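Local coordinates for protein 5'-Methylthioadenosine Nucleosidase (Arabidopsis thaliana, PDB 3LGS) that belongs to the nucleosidases of the phosphorylase superfamily, an alpha/beta protein modelled here with bound adenine and S-adenosyl-L-homocysteine, at residues 29-34 and 72-77; 47-52 and 64-69. One frame throughout, in Å; residues are numbered along the deposited sequence.

Contact 1: residues 29-34 and 72-77; sequences VVFVIA and LRINVV
Val29, Phe31 and Ile33 make all the main-chain hydrogen bonds of residues 29-34 to residues 72-77, a worked example of how two parallel strands satisfy each other by alternation. The amide of Val29 gives its proton to the carbonyl of Arg73, and the carbonyl of Val29 accepts from Asn75, two residues on from Arg73, with Val29 O 2.9 Å from Asn75 N. Phe31 repeats the pattern: Phe31 N lies 2.7 Å from Asn75 O, with the donor tilted 15° from the carbonyl plane, and Phe31 O takes the proton of Val77 N. Ile33 N closes the ladder on Val77 O at 3.0 Å, in a nearly straight bond (177° at the hydrogen). Asn75 O has a further, softer partner in the CA-H of Val30, with Val30 CA 3.4 Å from Asn75 O.

The side chains sort by face. On one, Phe31 sets the edge of its ring near Asn75 O and Ile74 CG2, while Ile33 CD1 meets Val76 CG1 at 3.8 Å. On the other, Val77 stands beside Val32, pointing the same way; with CG1 set between its own backbone N and carbonyl carbon (chi1 68°), that methyl reaches Val32 CG2 and also Phe31 O, 3.3 Å away.

Val30 and Val32 turn their main chain to the opposite neighbour, bonding to Ile110 and Ile112 of strand 110-119, and Val32 O accepts from the side-chain ND2 of Asn113. Helix 233-259 covers Phe31 and Ile74 through Ile256, helix 92-106 covers Val32 and Val77, and strand 63-69 flanks residues 72-77.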
# COMPACT_ATOMS: atom_id res chain seq x y z
N VAL A 29 -12.80 17.64 8.16
CA VAL A 29 -12.00 16.54 8.69
C VAL A 29 -12.29 15.24 7.94
O VAL A 29 -13.44 14.93 7.65
CB VAL A 29 -12.22 16.30 10.21
CG1 VAL A 29 -11.36 15.15 10.71
CG2 VAL A 29 -11.90 17.56 11.01
N VAL A 30 -11.23 14.50 7.63
CA VAL A 30 -11.39 13.13 7.12
C VAL A 30 -10.95 12.14 8.19
O VAL A 30 -9.88 12.29 8.78
CB VAL A 30 -10.66 12.92 5.76
CG1 VAL A 30 -10.52 11.42 5.40
CG2 VAL A 30 -11.40 13.63 4.67
N PHE A 31 -11.82 11.17 8.47
CA PHE A 31 -11.47 9.95 9.22
C PHE A 31 -11.17 8.81 8.27
O PHE A 31 -11.94 8.53 7.35
CB PHE A 31 -12.61 9.49 10.13
CG PHE A 31 -12.68 10.22 11.44
CD1 PHE A 31 -13.44 11.38 11.57
CD2 PHE A 31 -12.01 9.74 12.55
CE1 PHE A 31 -13.51 12.05 12.79
CE2 PHE A 31 -12.07 10.40 13.77
CZ PHE A 31 -12.83 11.55 13.89
N VAL A 32 -10.05 8.14 8.50
CA VAL A 32 -9.70 6.96 7.77
C VAL A 32 -9.81 5.79 8.74
O VAL A 32 -9.00 5.66 9.65
CB VAL A 32 -8.27 7.06 7.16
CG1 VAL A 32 -7.90 5.74 6.46
CG2 VAL A 32 -8.18 8.23 6.17
N ILE A 33 -10.83 4.95 8.56
CA ILE A 33 -11.08 3.85 9.49
C ILE A 33 -11.11 2.51 8.72
O ILE A 33 -11.89 2.36 7.79
CB ILE A 33 -12.38 4.08 10.31
CG1 ILE A 33 -12.31 5.42 11.08
CG2 ILE A 33 -12.65 2.88 11.26
CD1 ILE A 33 -13.63 5.81 11.79
N ALA A 34 -10.28 1.56 9.13
CA ALA A 34 -10.10 0.30 8.36
C ALA A 34 -11.27 -0.70 8.41
O ALA A 34 -11.49 -1.44 7.46
CB ALA A 34 -8.82 -0.39 8.76
N LEU A 72 -18.02 22.17 11.35
CA LEU A 72 -17.13 21.18 10.75
C LEU A 72 -17.83 20.20 9.82
O LEU A 72 -18.76 19.52 10.24
CB LEU A 72 -16.49 20.32 11.84
CG LEU A 72 -15.11 20.61 12.41
CD1 LEU A 72 -14.77 19.45 13.34
CD2 LEU A 72 -14.09 20.75 11.31
N ARG A 73 -17.36 20.11 8.58
CA ARG A 73 -17.80 19.04 7.70
C ARG A 73 -16.96 17.79 8.01
O ARG A 73 -15.73 17.86 8.15
CB ARG A 73 -17.81 19.44 6.21
CG ARG A 73 -16.53 20.04 5.64
CD ARG A 73 -16.81 21.05 4.50
NE ARG A 73 -15.67 21.17 3.58
CZ ARG A 73 -15.54 22.08 2.61
NH1 ARG A 73 -16.47 23.00 2.39
NH2 ARG A 73 -14.46 22.06 1.86
N ILE A 74 -17.66 16.66 8.17
CA ILE A 74 -17.02 15.42 8.62
C ILE A 74 -17.18 14.31 7.59
O ILE A 74 -18.30 13.93 7.21
CB ILE A 74 -17.55 14.95 10.01
CG1 ILE A 74 -17.25 16.02 11.08
CG2 ILE A 74 -16.93 13.60 10.43
CD1 ILE A 74 -18.15 15.94 12.30
N ASN A 75 -16.04 13.80 7.13
CA ASN A 75 -16.00 12.65 6.24
C ASN A 75 -15.37 11.45 6.93
O ASN A 75 -14.34 11.59 7.58
CB ASN A 75 -15.29 13.01 4.96
CG ASN A 75 -16.09 14.01 4.14
OD1 ASN A 75 -17.16 13.68 3.63
ND2 ASN A 75 -15.59 15.23 4.02
N VAL A 76 -16.04 10.30 6.86
CA VAL A 76 -15.47 9.05 7.36
C VAL A 76 -15.34 8.09 6.20
O VAL A 76 -16.34 7.75 5.55
CB VAL A 76 -16.36 8.39 8.45
CG1 VAL A 76 -15.69 7.13 8.94
CG2 VAL A 76 -16.59 9.33 9.60
N VAL A 77 -14.11 7.63 5.93
CA VAL A 77 -13.88 6.73 4.79
C VAL A 77 -13.36 5.36 5.26
O VAL A 77 -12.54 5.28 6.17
CB VAL A 77 -12.95 7.40 3.71
CG1 VAL A 77 -11.52 7.58 4.21
CG2 VAL A 77 -12.96 6.62 2.41

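Contact 2: residues 47-52 and 64-69; sequences GLSETT and LYHGVH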
# COMPACT_ATOMS: atom_id res chain seq x y z
N GLY A 47 -24.77 11.49 13.14
CA GLY A 47 -25.82 11.42 12.12
C GLY A 47 -25.30 11.60 10.72
O GLY A 47 -25.89 12.32 9.91
N LEU A 48 -24.17 10.96 10.42
CA LEU A 48 -23.60 11.01 9.07
C LEU A 48 -24.38 10.06 8.18
O LEU A 48 -24.94 9.08 8.66
CB LEU A 48 -22.10 10.64 9.09
CG LEU A 48 -21.24 11.25 10.21
CD1 LEU A 48 -19.86 10.59 10.26
CD2 LEU A 48 -21.11 12.78 10.09
N SER A 49 -24.44 10.36 6.88
CA SER A 49 -25.08 9.44 5.93
C SER A 49 -24.12 8.93 4.87
O SER A 49 -23.16 9.59 4.53
CB SER A 49 -26.35 10.05 5.30
OG SER A 49 -26.34 11.47 5.32
N GLU A 50 -24.39 7.73 4.38
CA GLU A 50 -23.58 7.11 3.35
C GLU A 50 -23.77 7.85 2.01
O GLU A 50 -24.91 8.05 1.55
CB GLU A 50 -23.93 5.62 3.24
CG GLU A 50 -23.01 4.78 2.33
CD GLU A 50 -23.28 3.26 2.42
OE1 GLU A 50 -23.72 2.77 3.48
OE2 GLU A 50 -23.04 2.55 1.42
N THR A 51 -22.66 8.26 1.40
CA THR A 51 -22.68 8.90 0.09
C THR A 51 -23.13 7.95 -1.01
O THR A 51 -22.71 6.78 -1.05
CB THR A 51 -21.28 9.43 -0.31
OG1 THR A 51 -20.37 8.33 -0.42
CG2 THR A 51 -20.76 10.40 0.73
N THR A 52 -23.97 8.47 -1.91
CA THR A 52 -24.48 7.74 -3.07
C THR A 52 -23.82 8.20 -4.39
O THR A 52 -23.95 7.53 -5.43
CB THR A 52 -26.01 7.94 -3.20
OG1 THR A 52 -26.30 9.35 -3.33
CG2 THR A 52 -26.73 7.40 -1.98
N LEU A 64 -18.00 5.76 2.09
CA LEU A 64 -17.79 7.09 2.60
C LEU A 64 -19.05 7.60 3.29
O LEU A 64 -20.16 7.49 2.75
CB LEU A 64 -17.38 8.02 1.47
CG LEU A 64 -17.23 9.52 1.75
CD1 LEU A 64 -16.13 9.79 2.78
CD2 LEU A 64 -16.91 10.20 0.46
N TYR A 65 -18.87 8.14 4.49
CA TYR A 65 -19.95 8.79 5.22
C TYR A 65 -19.64 10.27 5.38
O TYR A 65 -18.53 10.63 5.74
CB TYR A 65 -20.10 8.17 6.61
CG TYR A 65 -20.20 6.67 6.64
CD1 TYR A 65 -21.43 6.02 6.52
CD2 TYR A 65 -19.06 5.88 6.83
CE1 TYR A 65 -21.52 4.63 6.56
CE2 TYR A 65 -19.14 4.50 6.87
CZ TYR A 65 -20.38 3.88 6.73
OH TYR A 65 -20.44 2.50 6.79
N HIS A 66 -20.62 11.13 5.11
CA HIS A 66 -20.43 12.56 5.33
C HIS A 66 -21.55 13.21 6.14
O HIS A 66 -22.70 12.75 6.12
CB HIS A 66 -20.19 13.33 4.02
CG HIS A 66 -21.29 13.21 3.02
ND1 HIS A 66 -22.61 13.01 3.37
CD2 HIS A 66 -21.28 13.30 1.67
CE1 HIS A 66 -23.36 12.96 2.28
NE2 HIS A 66 -22.57 13.12 1.23
N GLY A 67 -21.18 14.28 6.82
CA GLY A 67 -22.14 15.11 7.54
C GLY A 67 -21.51 16.42 7.97
O GLY A 67 -20.35 16.71 7.65
N VAL A 68 -22.29 17.20 8.70
CA VAL A 68 -21.87 18.49 9.21
C VAL A 68 -22.26 18.54 10.69
O VAL A 68 -23.44 18.48 11.03
CB VAL A 68 -22.59 19.65 8.48
CG1 VAL A 68 -22.17 21.01 9.05
CG2 VAL A 68 -22.33 19.58 6.98
N HIS A 69 -21.26 18.64 11.56
CA HIS A 69 -21.51 18.89 12.97
C HIS A 69 -20.99 20.26 13.32
O HIS A 69 -19.78 20.49 13.32
CB HIS A 69 -20.85 17.83 13.84
CG HIS A 69 -21.21 17.93 15.29
ND1 HIS A 69 -22.40 17.45 15.79
CD2 HIS A 69 -20.53 18.46 16.34
CE1 HIS A 69 -22.44 17.68 17.10
NE2 HIS A 69 -21.32 18.29 17.45
O HOH W 1 -19.84 5.66 -0.27
O HOH W 2 -23.94 11.78 -1.66
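Ser49 and His66 form the hydrogen-bonded pair of a short antiparallel bridge, which adds the two-residue strand 49-50 to strand 63-69 just after a Schellman motif at Gly47 ends the preceding helix. Both bonds of the pair are bent at the acceptor: Ser49 N is 3.1 Å from His66 O and tilted 32° from its carbonyl plane, and His66 N returns to Ser49 O at 3.0 Å.

The tight part lies at Leu48 and Tyr65. Leu48 lays CD2 directly on the backbone of Gly67, 3.6 Å from its N and its CA; Leu48 CB meets Tyr65 CB. With CG anti to its own carbonyl carbon (chi1 -51°), Tyr65 brings CD1 to 4.0 Å from Glu50 CA, its ring edge turned to Ser49 C, and Val43 of helix 36-46 also packs on Tyr65.

The other side is looser and more exposed. Ser49 and His66 share that face, where the placement of Thr51 CG2 over the imidazole is doubtful, the carbons being modelled too close, and a water makes weak, long bonds to Thr52 N and His66 NE2. Near the start of strand 63-69, a second water touches Thr51 OG1 at 2.7 Å and accepts from Leu64 N, while Thr51 N donates to Leu64 O at 2.9 Å.

Contacts 1 and 2 are successive steps across one mixed sheet, with centres 9 Å apart, and contact 2 is nested within the chain loop that contact 1 closes. Strands 63-69 and 72-78, consecutive in sequence, join them as an antiparallel pair: Val76 N to Tyr65 O and Ile74 N to Gly67 O, each 2.7 Å, are probable hydrogen bonds. Strand 72-78 thus has a parallel partner on one edge and an antiparallel one on the other. The centre of contact 1 lies about 11 Å from the chain's centre and that of contact 2 about 19 Å; contact 1 is almost wholly buried, contact 2 partly. The side chain of Ile33 lies near the ligands without touching them, about 9 Å from the S-adenosyl-L-homocysteine and about 12 Å from the adenine.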